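Local structure of SusD superfamily protein (Bacteroides thetaiotaomicron, 3MCX) at residues L298-L301 and N302-P305; V420-D423 and Y424-N427; T441-S445 and N446-I450. The protein is of unknown function but, as a zinc-binding SusD-family protein of the outer membrane, probably takes part in binding nutrient glycans at the cell surface. All blocks are in the same frame, centred on the assembly; numbering follows the deposited sequence.

Overall arrangement
Contact 2 is buried, its centre about 12 Å from the centre of the chain, whereas contacts 1 and 3 are partly buried, with centres about 24 Å from it. All three are local, between residues three to five apart in two consecutive segments. Contacts 1 and 3 mark the ends of helices 295-301 and 441-444; contact 2 runs along helix 420-426 to its last turn. Helix 403-414 is shared by contacts 1 and 2, which both pack against it, while contacts 2 and 3 each reach strand 431-432. Chemistry follows depth: a salt bridge and ring packing inside, water bridges at 298-305, and backbone bonds with lysine-amide packing at 441-450.

Contact 1. Residues L298-L301 and N302-P305; sequences LNLL and NEDP
OD1 of N299 accepts hydrogen bonds from two waters, and both waters in turn accept from ND2 of N302, three residues on. The tighter bridge has its water 2.9 Å from N299 OD1 and 2.7 Å from N302 ND2; the second is longer, and its bond to ND2 is weak. N302 has CG anti to its carbonyl carbon (chi1 -75°), which folds the amide back over the preceding helical turn. ND2 therefore comes close to L298 O as well, but at an angle too poor for a bond. That carbonyl is taken instead by the backbone, N302 N lying 2.9 Å from L298 O. This is an i to i+4 bond where helix 295-301 ends. E303 N first bonds L300 O at 3.1 Å, i to i+3; a type I beta turn from L301 to D304 follows, closed by D304 N, 3.2 Å from L301 O. E303 stretches its extended chain obliquely across L300, whose CD1 is 4.0 Å from OE1 of E303. This carboxylate forms a salt bridge with K408 of helix 403-414, the helix against which L300 also packs. D304 leads away from the turn: OD2 bonds T389 OG1 and OD1 bonds the backbone N of K306. Its side chain and that of D391, a ligand of a bound zinc ion, have their nearest atoms about 4 Å apart.

Contact 2. Residues V420-D423 and Y424-N427; sequences VFYD and YLRN
Residues 420-427 run along the short helix 420-426 to its C-terminal end. L425 N bonds F421 O at 3.2 Å, and R426 N meets Y422 O at 2.9 Å, almost straight. At the next position the amide side chain takes over: N427 ND2 donates to D423 O at 2.9 Å, in the carbonyl plane, while N427 N reaches Y424 O only weakly. On the apolar side CD1 of L425 sits over one face of the F421 ring, 3.8 Å from its centroid and 14° off the normal, and also touches Y422 CD1. V420 CG1 meets the edge of the Y424 ring at CE1, 3.8 Å away. R426 has CG wedged between its backbone N and carbonyl carbon (chi1 68°), and its extended chain returns the guanidinium alongside D423. NH2 of R426 forms a salt bridge with D423 OD1 at 2.8 Å from above the carboxylate, the two planes 67° apart, and CA of D423 lies over one guanidinium face. R410 pairs with the other carboxylate oxygen, and R426 also binds E365 and N214. Such a buried charge network, joining helix 420-426 to helices 201-214, 356-370 and 403-414, belongs to the helical core of this SusD-family fold.

Contact 3. Residues T441-S445 and N446-I450; sequences TLKAS and NAQKI
One face of the Q448 side-chain amide is overlaid by the methylenes of K443. CG of K443 stands nearly straight above the amide carbon, 3.7 Å from Q448 CD, and further along the lysine CE is 3.7 Å from Q448 NE2. K443 bends only at its last torsion (chi4 72°), and its ammonium group forms a salt bridge with E440. Nearer the backbone, CG of Q448 packs against L442 CB at 3.9 Å. With an alanine in place of Q448, the K443 methylenes would probably lose the flat surface they lie on, leaving the lysine chain freer to swing. At the backbone, the weakly bonded helix about 441-444 closes in a Schellman motif. N446 turns into the left-handed region (phi 55°), a conformation that asparagine tolerates comparatively well. Two bonds then run back into the last turn: A447 N lies 2.8 Å from L442 O, almost straight, and N446 N lies 3.1 Å from K443 O. The apolar contact usual for this motif is present too, with L442 CD2 4.0 Å from A447 CB. R456 bonds the carbonyl of N446 and R433 that of A447, before the chain enters strand 449-450 and pairs with 431-432. Across the turn itself no charged pair forms; between the two segments the reversal rests on backbone bonds and dispersion contacts, with the lysine charge met by E440, just before the helix, and arginines from outside binding the carbonyls.

Contact 1. Residues L298-L301 and N302-P305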
# COMPACT_ATOMS: atom_id res chain seq x y z
N LEU A 298 9.74 -0.56 17.75
CA LEU A 298 10.32 0.42 18.69
C LEU A 298 11.80 0.15 18.87
O LEU A 298 12.61 1.07 18.93
CB LEU A 298 9.56 0.45 20.03
CG LEU A 298 8.11 1.00 19.94
CD1 LEU A 298 7.52 1.11 21.36
CD2 LEU A 298 8.04 2.34 19.19
N ASN A 299 12.17 -1.12 18.97
CA ASN A 299 13.60 -1.44 19.13
C ASN A 299 14.38 -0.95 17.91
O ASN A 299 15.48 -0.40 18.03
CB ASN A 299 13.82 -2.95 19.32
CG ASN A 299 13.52 -3.44 20.74
OD1 ASN A 299 13.32 -2.65 21.67
ND2 ASN A 299 13.47 -4.75 20.89
N LEU A 300 13.84 -1.17 16.71
CA LEU A 300 14.51 -0.72 15.47
C LEU A 300 14.66 0.79 15.47
O LEU A 300 15.73 1.32 15.20
CB LEU A 300 13.70 -1.15 14.25
CG LEU A 300 14.21 -0.62 12.91
CD1 LEU A 300 15.58 -1.15 12.55
CD2 LEU A 300 13.22 -0.98 11.81
N LEU A 301 13.58 1.51 15.77
CA LEU A 301 13.64 2.99 15.76
C LEU A 301 14.58 3.53 16.84
O LEU A 301 15.29 4.52 16.63
CB LEU A 301 12.24 3.58 15.93
CG LEU A 301 12.03 4.99 15.40
CD1 LEU A 301 12.24 5.10 13.87
CD2 LEU A 301 10.61 5.44 15.75
N ASN A 302 14.65 2.84 17.98
CA ASN A 302 15.52 3.23 19.07
C ASN A 302 17.01 2.97 18.80
O ASN A 302 17.86 3.38 19.60
CB ASN A 302 15.07 2.56 20.39
CG ASN A 302 13.82 3.21 20.97
OD1 ASN A 302 13.59 4.40 20.77
ND2 ASN A 302 13.01 2.44 21.72
N GLU A 303 17.34 2.32 17.67
CA GLU A 303 18.75 2.18 17.28
C GLU A 303 19.37 3.56 17.00
O GLU A 303 20.59 3.71 17.06
CB GLU A 303 18.94 1.23 16.08
CG GLU A 303 18.55 -0.19 16.39
CD GLU A 303 18.65 -1.15 15.23
OE1 GLU A 303 19.19 -0.80 14.17
OE2 GLU A 303 18.16 -2.29 15.37
N ASP A 304 18.53 4.54 16.68
CA ASP A 304 19.01 5.92 16.51
C ASP A 304 18.12 6.89 17.30
O ASP A 304 17.03 7.22 16.84
CB ASP A 304 19.09 6.31 15.01
CG ASP A 304 19.57 7.74 14.80
OD1 ASP A 304 19.96 8.40 15.79
OD2 ASP A 304 19.53 8.20 13.63
N PRO A 305 18.58 7.33 18.48
CA PRO A 305 17.76 8.27 19.27
C PRO A 305 17.54 9.65 18.64
O PRO A 305 16.63 10.36 19.09
CB PRO A 305 18.53 8.41 20.59
CG PRO A 305 19.62 7.45 20.55
CD PRO A 305 19.77 6.87 19.20
O HOH W 1 12.34 -0.06 22.36
O HOH W 2 15.01 -0.17 22.55

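Contact 2. Residues V420-D423 and Y424-N427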
# COMPACT_ATOMS: atom_id res chain seq x y z
N VAL A 420 5.56 -2.58 3.75
CA VAL A 420 6.67 -3.31 4.35
C VAL A 420 6.60 -4.84 4.21
O VAL A 420 7.64 -5.48 4.02
CB VAL A 420 6.90 -2.84 5.81
CG1 VAL A 420 7.67 -3.85 6.67
CG2 VAL A 420 7.58 -1.48 5.77
N PHE A 421 5.42 -5.43 4.27
CA PHE A 421 5.30 -6.88 4.04
C PHE A 421 6.03 -7.34 2.78
O PHE A 421 6.75 -8.32 2.77
CB PHE A 421 3.80 -7.16 3.91
CG PHE A 421 3.40 -8.61 3.71
CD1 PHE A 421 4.00 -9.65 4.38
CD2 PHE A 421 2.30 -8.90 2.89
CE1 PHE A 421 3.53 -10.93 4.24
CE2 PHE A 421 1.87 -10.19 2.73
CZ PHE A 421 2.46 -11.19 3.41
N TYR A 422 5.80 -6.59 1.71
CA TYR A 422 6.35 -6.94 0.39
C TYR A 422 7.87 -6.83 0.35
O TYR A 422 8.53 -7.56 -0.39
CB TYR A 422 5.66 -6.08 -0.68
CG TYR A 422 4.18 -6.26 -0.61
CD1 TYR A 422 3.61 -7.50 -0.94
CD2 TYR A 422 3.37 -5.27 -0.06
CE1 TYR A 422 2.27 -7.72 -0.84
CE2 TYR A 422 1.98 -5.50 0.08
CZ TYR A 422 1.46 -6.72 -0.30
OH TYR A 422 0.10 -6.99 -0.16
N ASP A 423 8.43 -5.96 1.19
CA ASP A 423 9.91 -5.87 1.35
C ASP A 423 10.50 -7.22 1.73
O ASP A 423 11.56 -7.61 1.24
CB ASP A 423 10.31 -4.85 2.42
CG ASP A 423 9.85 -3.45 2.13
OD1 ASP A 423 9.18 -3.16 1.12
OD2 ASP A 423 10.23 -2.57 2.96
N TYR A 424 9.84 -7.93 2.65
CA TYR A 424 10.32 -9.23 3.05
C TYR A 424 10.09 -10.22 1.91
O TYR A 424 11.00 -10.96 1.53
CB TYR A 424 9.56 -9.74 4.27
CG TYR A 424 9.88 -9.02 5.56
CD1 TYR A 424 9.21 -7.85 5.88
CD2 TYR A 424 10.82 -9.52 6.45
CE1 TYR A 424 9.51 -7.19 7.07
CE2 TYR A 424 11.10 -8.86 7.62
CZ TYR A 424 10.41 -7.71 7.94
OH TYR A 424 10.70 -7.04 9.13
N LEU A 425 8.89 -10.21 1.32
CA LEU A 425 8.53 -11.23 0.33
C LEU A 425 9.48 -11.20 -0.86
O LEU A 425 10.00 -12.24 -1.28
CB LEU A 425 7.10 -11.06 -0.12
CG LEU A 425 6.01 -11.19 0.97
CD1 LEU A 425 4.61 -11.00 0.37
CD2 LEU A 425 6.15 -12.51 1.76
N ARG A 426 9.68 -10.01 -1.44
CA ARG A 426 10.50 -9.95 -2.66
C ARG A 426 11.97 -10.23 -2.45
O ARG A 426 12.71 -10.52 -3.38
CB ARG A 426 10.35 -8.62 -3.39
CG ARG A 426 10.92 -7.43 -2.67
CD ARG A 426 10.87 -6.17 -3.54
NE ARG A 426 11.23 -5.03 -2.70
CZ ARG A 426 10.36 -4.34 -1.96
NH1 ARG A 426 9.06 -4.61 -1.96
NH2 ARG A 426 10.81 -3.35 -1.20
N ASN A 427 12.40 -10.18 -1.18
CA ASN A 427 13.74 -10.50 -0.80
C ASN A 427 13.92 -11.90 -0.21
O ASN A 427 15.01 -12.27 0.23
CB ASN A 427 14.31 -9.40 0.10
CG ASN A 427 14.58 -8.14 -0.69
OD1 ASN A 427 15.44 -8.18 -1.60
ND2 ASN A 427 13.84 -7.07 -0.44

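Contact 3. Residues T441-S445 and N446-I450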
# COMPACT_ATOMS: atom_id res chain seq x y z
N THR A 441 -2.01 -15.35 20.41
CA THR A 441 -2.61 -16.08 19.31
C THR A 441 -1.62 -16.47 18.20
O THR A 441 -1.89 -17.43 17.46
CB THR A 441 -3.74 -15.26 18.65
OG1 THR A 441 -3.27 -13.93 18.37
CG2 THR A 441 -4.99 -15.22 19.55
N LEU A 442 -0.49 -15.77 18.07
CA LEU A 442 0.51 -16.18 17.06
C LEU A 442 1.09 -17.56 17.36
O LEU A 442 1.52 -18.26 16.44
CB LEU A 442 1.67 -15.19 16.98
CG LEU A 442 1.34 -13.74 16.64
CD1 LEU A 442 2.60 -12.93 16.34
CD2 LEU A 442 0.36 -13.66 15.41
N LYS A 443 1.14 -17.98 18.62
CA LYS A 443 1.59 -19.32 18.96
C LYS A 443 0.61 -20.38 18.46
O LYS A 443 0.99 -21.26 17.71
CB LYS A 443 1.83 -19.46 20.47
CG LYS A 443 3.00 -18.59 20.89
CD LYS A 443 3.34 -18.60 22.38
CE LYS A 443 4.48 -17.60 22.67
NZ LYS A 443 4.13 -16.12 22.60
N ALA A 444 -0.67 -20.24 18.82
CA ALA A 444 -1.70 -21.21 18.40
C ALA A 444 -1.87 -21.22 16.88
O ALA A 444 -2.13 -22.27 16.27
CB ALA A 444 -3.06 -20.87 19.06
N SER A 445 -1.69 -20.08 16.24
CA SER A 445 -1.87 -19.99 14.78
C SER A 445 -0.57 -20.22 13.99
O SER A 445 -0.54 -20.09 12.78
CB SER A 445 -2.47 -18.63 14.39
OG SER A 445 -3.76 -18.46 14.94
N ASN A 446 0.51 -20.54 14.69
CA ASN A 446 1.81 -20.78 14.02
C ASN A 446 2.22 -19.62 13.14
O ASN A 446 2.59 -19.77 11.97
CB ASN A 446 1.81 -22.12 13.25
CG ASN A 446 3.16 -22.42 12.61
OD1 ASN A 446 4.23 -22.09 13.16
ND2 ASN A 446 3.13 -23.03 11.41
N ALA A 447 2.16 -18.42 13.70
CA ALA A 447 2.46 -17.23 12.94
C ALA A 447 3.47 -16.34 13.66
O ALA A 447 3.52 -15.13 13.44
CB ALA A 447 1.15 -16.43 12.60
N GLN A 448 4.33 -16.95 14.46
CA GLN A 448 5.47 -16.21 15.01
C GLN A 448 6.57 -16.02 13.93
O GLN A 448 7.32 -15.05 13.96
CB GLN A 448 6.05 -16.93 16.22
CG GLN A 448 5.10 -16.93 17.41
CD GLN A 448 5.76 -17.53 18.62
OE1 GLN A 448 5.90 -18.75 18.73
NE2 GLN A 448 6.21 -16.68 19.53
N LYS A 449 6.65 -16.97 13.01
CA LYS A 449 7.60 -16.91 11.88
C LYS A 449 6.84 -17.27 10.63
O LYS A 449 6.16 -18.31 10.60
CB LYS A 449 8.79 -17.88 12.06
CG LYS A 449 9.80 -17.78 10.85
CD LYS A 449 10.91 -18.78 10.84
CE LYS A 449 10.43 -20.18 10.45
NZ LYS A 449 11.45 -21.11 9.91
N ILE A 450 6.99 -16.45 9.61
CA ILE A 450 6.38 -16.73 8.28
C ILE A 450 7.49 -16.65 7.23
O ILE A 450 8.01 -15.58 6.98
CB ILE A 450 5.23 -15.79 7.92
CG1 ILE A 450 4.20 -15.73 9.07
CG2 ILE A 450 4.52 -16.21 6.64
CD1 ILE A 450 4.46 -14.53 9.98